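Local coordinates for galactose mutarotase-like protein (Clostridium acetobutylicum, PDB 3OS7) that probably binds a carbohydrate and may act as an aldose 1-epimerase, interconverting the anomers of a sugar, at residues V76-N81 / F151-S156; P179-Y184 / P302-I307. One frame throughout, in Å; residues are numbered along the deposited sequence.

Contact 1. Residues V76-N81 / F151-S156; sequences VLFPPN and FQFKLS. With EDO (1,2-ethanediol), chain H.
F78 meets F151 and F153 in a cluster of three rings, and both pairs qualify as T-shaped by their geometry. In the first, the edge of F78 is presented to the face of F151: the centroids lie 5.3 Å apart, the planes stand at 79°, and F78 CE2 comes to 3.7 Å from F151 CZ. In the second, F78 is the ring that offers a face. F153 CE2 sits over it, displaced toward the rim and 3.8 Å from F78 CG, with the planes inclined at 60°. With CG anti to the backbone N (chi1 -178°), the F78 ring extends toward strand 151-160, where it meets both rings.

Aliphatic packing extends the contact beyond the rings. One methyl of V76 does this work: V76 CG2 is 4.0 Å from F153 CE1 and 4.3 Å from L155 CD2, so it lies by both side chains.

A separate polar interaction lies off the contact: Q152 OE1 accepts a 2.6 Å hydrogen bond from O2 of 1,2-ethanediol, probably a crystallisation additive, which is also bonded to S169.

Across the two segments no hydrogen bond forms, and the facing CA atoms of V76 and L155 are 8.9 Å apart. The pairing is therefore side-chain packing of strand 76-77 and the loop after it against strand 151-160 in the beta-sandwich fold of the galactose mutarotase family, held by dispersion and the weak electrostatics of ring edges on ring faces, with every touching residue buried.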
loop_
_atom_site.group_PDB
_atom_site.type_symbol
_atom_site.label_atom_id
_atom_site.label_comp_id
_atom_site.label_asym_id
_atom_site.label_seq_id
_atom_site.Cartn_x
_atom_site.Cartn_y
_atom_site.Cartn_z
ATOM N N VAL A 76 1.298 4.466 2.985
ATOM C CA VAL A 76 2.310 4.617 1.944
ATOM C C VAL A 76 3.733 4.436 2.493
ATOM O O VAL A 76 4.113 5.011 3.507
ATOM C CB VAL A 76 2.128 5.940 1.175
ATOM C CG1 VAL A 76 2.415 7.121 2.051
ATOM C CG2 VAL A 76 2.973 5.952 -0.100
ATOM N N LEU A 77 4.539 3.659 1.768
ATOM C CA LEU A 77 5.862 3.260 2.236
ATOM C C LEU A 77 6.945 3.831 1.334
ATOM O O LEU A 77 6.820 3.770 0.105
ATOM C CB LEU A 77 5.990 1.743 2.229
ATOM C CG LEU A 77 4.884 0.956 2.892
ATOM C CD1 LEU A 77 5.079 -0.545 2.709
ATOM C CD2 LEU A 77 4.811 1.328 4.416
ATOM N N PHE A 78 8.017 4.312 1.944
ATOM C CA PHE A 78 9.166 4.897 1.246
ATOM C C PHE A 78 10.383 4.759 2.152
ATOM O O PHE A 78 10.588 5.608 3.027
ATOM C CB PHE A 78 8.883 6.374 0.952
ATOM C CG PHE A 78 9.991 7.109 0.181
ATOM C CD1 PHE A 78 10.502 6.601 -1.004
ATOM C CD2 PHE A 78 10.459 8.340 0.621
ATOM C CE1 PHE A 78 11.469 7.259 -1.709
ATOM C CE2 PHE A 78 11.427 9.029 -0.086
ATOM C CZ PHE A 78 11.953 8.489 -1.251
ATOM N N PRO A 79 11.155 3.675 2.015
ATOM C CA PRO A 79 10.995 2.569 1.086
ATOM C C PRO A 79 10.027 1.537 1.674
ATOM O O PRO A 79 9.924 1.446 2.894
ATOM C CB PRO A 79 12.383 1.968 1.043
ATOM C CG PRO A 79 12.902 2.170 2.444
ATOM C CD PRO A 79 12.324 3.472 2.898
ATOM N N PRO A 80 9.365 0.738 0.830
ATOM C CA PRO A 80 8.620 -0.401 1.362
ATOM C C PRO A 80 9.569 -1.466 1.894
ATOM O O PRO A 80 10.529 -1.834 1.252
ATOM C CB PRO A 80 7.848 -0.921 0.143
ATOM C CG PRO A 80 8.704 -0.592 -0.994
ATOM C CD PRO A 80 9.437 0.690 -0.647
ATOM N N ASN A 81 9.281 -1.971 3.079
ATOM C CA ASN A 81 10.015 -3.071 3.648
ATOM C C ASN A 81 11.472 -2.703 3.954
ATOM O O ASN A 81 11.794 -1.500 4.120
ATOM C CB ASN A 81 9.878 -4.297 2.736
ATOM C CG ASN A 81 9.821 -5.593 3.524
ATOM O OD1 ASN A 81 10.831 -6.049 4.043
ATOM N ND2 ASN A 81 8.637 -6.170 3.635
ATOM N N PHE A 151 11.858 16.635 -1.497
ATOM C CA PHE A 151 10.888 15.985 -2.375
ATOM C C PHE A 151 9.463 16.337 -1.976
ATOM O O PHE A 151 9.227 16.837 -0.882
ATOM C CB PHE A 151 11.110 14.448 -2.424
ATOM C CG PHE A 151 10.836 13.715 -1.122
ATOM C CD1 PHE A 151 9.547 13.387 -0.757
ATOM C CD2 PHE A 151 11.889 13.319 -0.288
ATOM C CE1 PHE A 151 9.295 12.706 0.429
ATOM C CE2 PHE A 151 11.659 12.641 0.876
ATOM C CZ PHE A 151 10.324 12.328 1.234
ATOM N N GLN A 152 8.520 16.098 -2.885
ATOM C CA GLN A 152 7.113 16.175 -2.548
ATOM C C GLN A 152 6.457 14.879 -2.986
ATOM O O GLN A 152 6.527 14.496 -4.147
ATOM C CB GLN A 152 6.401 17.329 -3.242
ATOM C CG GLN A 152 4.935 17.487 -2.832
ATOM C CD GLN A 152 4.241 18.594 -3.600
ATOM O OE1 GLN A 152 3.928 18.443 -4.791
ATOM N NE2 GLN A 152 3.989 19.709 -2.922
ATOM N N PHE A 153 5.798 14.234 -2.039
ATOM C CA PHE A 153 4.917 13.123 -2.298
ATOM C C PHE A 153 3.470 13.641 -2.431
ATOM O O PHE A 153 3.059 14.595 -1.755
ATOM C CB PHE A 153 5.002 12.127 -1.137
ATOM C CG PHE A 153 5.574 10.793 -1.487
ATOM C CD1 PHE A 153 4.765 9.770 -1.925
ATOM C CD2 PHE A 153 6.944 10.541 -1.317
ATOM C CE1 PHE A 153 5.292 8.526 -2.194
ATOM C CE2 PHE A 153 7.477 9.289 -1.586
ATOM C CZ PHE A 153 6.660 8.291 -2.020
ATOM N N LYS A 154 2.689 13.007 -3.294
ATOM C CA LYS A 154 1.270 13.329 -3.425
ATOM C C LYS A 154 0.467 12.056 -3.573
ATOM O O LYS A 154 0.865 11.142 -4.320
ATOM C CB LYS A 154 1.018 14.219 -4.641
ATOM C CG LYS A 154 -0.440 14.551 -4.861
ATOM C CD LYS A 154 -0.670 15.816 -5.747
ATOM C CE LYS A 154 0.070 15.818 -7.055
ATOM N NZ LYS A 154 0.256 17.263 -7.487
ATOM N N LEU A 155 -0.628 11.987 -2.832
ATOM C CA LEU A 155 -1.623 10.932 -3.006
ATOM C C LEU A 155 -2.879 11.629 -3.527
ATOM O O LEU A 155 -3.397 12.548 -2.902
ATOM C CB LEU A 155 -1.921 10.188 -1.705
ATOM C CG LEU A 155 -0.762 9.735 -0.847
ATOM C CD1 LEU A 155 -1.211 8.998 0.412
ATOM C CD2 LEU A 155 0.182 8.875 -1.651
ATOM N N SER A 156 -3.340 11.188 -4.684
ATOM C CA SER A 156 -4.519 11.728 -5.320
ATOM C C SER A 156 -5.605 10.664 -5.402
ATOM O O SER A 156 -5.499 9.678 -6.148
ATOM C CB SER A 156 -4.162 12.269 -6.704
ATOM O OG SER A 156 -5.315 12.862 -7.286
HETATM C C1 EDO H . 4.666 14.636 -7.894
HETATM O O1 EDO H . 3.462 14.689 -8.656
HETATM C C2 EDO H . 4.367 14.958 -6.430
HETATM O O2 EDO H . 3.803 16.278 -6.296
#

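Contact 2. Residues P179-Y184 / P302-I307; sequences PLSVGY and PQTSII
T304 OG1 has two hydrogen-bond partners: it accepts the backbone N-H of V182, with V182 N 3.0 Å away and an angle of 169° at the hydrogen, and it donates to a water 2.6 Å off. That water in turn donates to L180 O, so one hydroxyl reaches both the N-H of V182 and, indirectly, the carbonyl two residues earlier. A chi1 of 58° sets OG1 between the backbone N and the carbonyl carbon of T304, turned to V182.

The backbones run antiparallel, joining the neighbouring strands 178-189 and 297-303 of the family's beta-sandwich fold. T304 N donates to V182 O over 2.9 Å, the donor lying almost in line with the carbonyl (174°), and Y184 N donates to P302 O over 3.0 Å. Between these bonds G183 and Q303 form a single bridge, their CA atoms 4.1 Å apart.

Beyond the bridge, S181 OG and S305 OG share a 2.6 Å hydrogen bond whose direction is not fixed; S305 OG is also bonded to S309. Q303 NE2 donates to S305 O at 2.9 Å, tying the turn to its own strand.

Strand 297-303 ends here, and beyond it the contact continues through T304 N and the hydroxyls of T304 and S305. The chemistry implies a buried polar seam: the T304 hydroxyl and a water serve V182 N and L180 O where the strand pairing stops, while the two serines bond to each other.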
loop_
_atom_site.group_PDB
_atom_site.type_symbol
_atom_site.label_atom_id
_atom_site.label_comp_id
_atom_site.label_asym_id
_atom_site.label_seq_id
_atom_site.Cartn_x
_atom_site.Cartn_y
_atom_site.Cartn_z
ATOM N N PRO A 179 17.406 8.136 -4.833
ATOM C CA PRO A 179 16.939 6.737 -4.796
ATOM C C PRO A 179 15.436 6.660 -4.645
ATOM O O PRO A 179 14.851 7.462 -3.908
ATOM C CB PRO A 179 17.586 6.193 -3.511
ATOM C CG PRO A 179 18.762 7.111 -3.271
ATOM C CD PRO A 179 18.359 8.438 -3.763
ATOM N N LEU A 180 14.806 5.671 -5.272
ATOM C CA LEU A 180 13.358 5.583 -5.251
ATOM C C LEU A 180 12.895 4.130 -5.163
ATOM O O LEU A 180 13.241 3.292 -6.005
ATOM C CB LEU A 180 12.786 6.169 -6.540
ATOM C CG LEU A 180 11.262 6.121 -6.694
ATOM C CD1 LEU A 180 10.590 7.142 -5.808
ATOM C CD2 LEU A 180 10.938 6.366 -8.144
ATOM N N SER A 181 12.086 3.869 -4.153
ATOM C CA SER A 181 11.335 2.618 -4.036
ATOM C C SER A 181 10.110 2.969 -3.195
ATOM O O SER A 181 10.229 3.623 -2.170
ATOM C CB SER A 181 12.193 1.572 -3.383
ATOM O OG SER A 181 11.506 0.360 -3.210
ATOM N N VAL A 182 8.949 2.602 -3.686
ATOM C CA VAL A 182 7.679 2.997 -3.106
ATOM C C VAL A 182 6.800 1.751 -2.981
ATOM O O VAL A 182 6.856 0.855 -3.817
ATOM C CB VAL A 182 6.935 3.998 -4.025
ATOM C CG1 VAL A 182 5.553 4.416 -3.417
ATOM C CG2 VAL A 182 7.781 5.219 -4.293
ATOM N N GLY A 183 5.913 1.747 -1.995
ATOM C CA GLY A 183 4.913 0.709 -1.897
ATOM C C GLY A 183 3.841 1.092 -0.902
ATOM O O GLY A 183 3.787 2.237 -0.440
ATOM N N TYR A 184 2.957 0.127 -0.626
ATOM C CA TYR A 184 1.913 0.309 0.346
ATOM C C TYR A 184 1.797 -0.906 1.234
ATOM O O TYR A 184 1.976 -2.024 0.795
ATOM C CB TYR A 184 0.570 0.503 -0.308
ATOM C CG TYR A 184 0.321 1.895 -0.802
ATOM C CD1 TYR A 184 0.746 2.297 -2.043
ATOM C CD2 TYR A 184 -0.380 2.806 -0.016
ATOM C CE1 TYR A 184 0.518 3.572 -2.478
ATOM C CE2 TYR A 184 -0.608 4.066 -0.428
ATOM C CZ TYR A 184 -0.192 4.456 -1.676
ATOM O OH TYR A 184 -0.444 5.749 -2.105
ATOM N N PRO A 302 1.793 -3.958 -2.405
ATOM C CA PRO A 302 2.492 -3.725 -3.656
ATOM C C PRO A 302 3.748 -2.907 -3.445
ATOM O O PRO A 302 3.779 -2.052 -2.555
ATOM C CB PRO A 302 1.480 -2.962 -4.488
ATOM C CG PRO A 302 0.599 -2.301 -3.531
ATOM C CD PRO A 302 0.513 -3.211 -2.344
ATOM N N GLN A 303 4.758 -3.170 -4.272
ATOM C CA GLN A 303 6.045 -2.467 -4.208
ATOM C C GLN A 303 6.598 -2.261 -5.599
ATOM O O GLN A 303 6.424 -3.113 -6.459
ATOM C CB GLN A 303 7.096 -3.268 -3.387
ATOM C CG GLN A 303 6.631 -3.784 -2.065
ATOM C CD GLN A 303 7.709 -4.434 -1.199
ATOM O OE1 GLN A 303 7.507 -4.610 -0.004
ATOM N NE2 GLN A 303 8.849 -4.775 -1.781
ATOM N N THR A 304 7.290 -1.140 -5.813
ATOM C CA THR A 304 7.977 -0.902 -7.087
ATOM C C THR A 304 9.200 -1.778 -7.301
ATOM O O THR A 304 9.663 -1.958 -8.424
ATOM C CB THR A 304 8.412 0.573 -7.215
ATOM O OG1 THR A 304 9.278 0.920 -6.108
ATOM C CG2 THR A 304 7.184 1.463 -7.226
ATOM N N SER A 305 9.746 -2.308 -6.223
ATOM C CA SER A 305 10.971 -3.042 -6.285
ATOM C C SER A 305 10.979 -4.129 -5.226
ATOM O O SER A 305 10.156 -4.144 -4.318
ATOM C CB SER A 305 12.175 -2.116 -6.103
ATOM O OG SER A 305 12.319 -1.605 -4.789
ATOM N N ILE A 306 11.948 -5.017 -5.366
ATOM C CA ILE A 306 12.154 -6.078 -4.426
ATOM C C ILE A 306 12.550 -5.501 -3.054
ATOM O O ILE A 306 13.066 -4.378 -2.942
ATOM C CB ILE A 306 13.211 -7.088 -4.970
ATOM C CG1 ILE A 306 13.129 -8.412 -4.231
ATOM C CG2 ILE A 306 14.650 -6.505 -4.937
ATOM C CD1 ILE A 306 13.961 -9.490 -4.903
ATOM N N ILE A 307 12.295 -6.270 -2.009
ATOM C CA ILE A 307 12.793 -5.939 -0.687
ATOM C C ILE A 307 14.312 -5.736 -0.778
ATOM O O ILE A 307 14.992 -6.508 -1.455
ATOM C CB ILE A 307 12.511 -7.063 0.318
ATOM C CG1 ILE A 307 11.009 -7.253 0.513
ATOM C CG2 ILE A 307 13.207 -6.754 1.687
ATOM C CD1 ILE A 307 10.657 -8.382 1.517
HETATM O O HOH W 1 11.682 1.227 -7.138
#

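Following the chain from the N terminus, contact 1 closes first: residues 76-81 meet 151-156 after a 69-residue excursion that includes the hairpin of strands 118-125 and 128-137. Contact 2 opens only later, at 179-184, and closes at 302-307 across 117 residues, so the two loops run in series and neither nests nor crosses. Their centres are 9 Å apart, and strand 178-189 joins them: it pairs with strand 76-77, where L77 N lies 2.7 Å from G183 O, a probable hydrogen bond, and also with strand 297-303. Packing adds to this, as P80 CD lies 3.3 Å from S181 OG. Together they tie strand 151-160, through 76-81 and 178-189, to the end of strand 297-303.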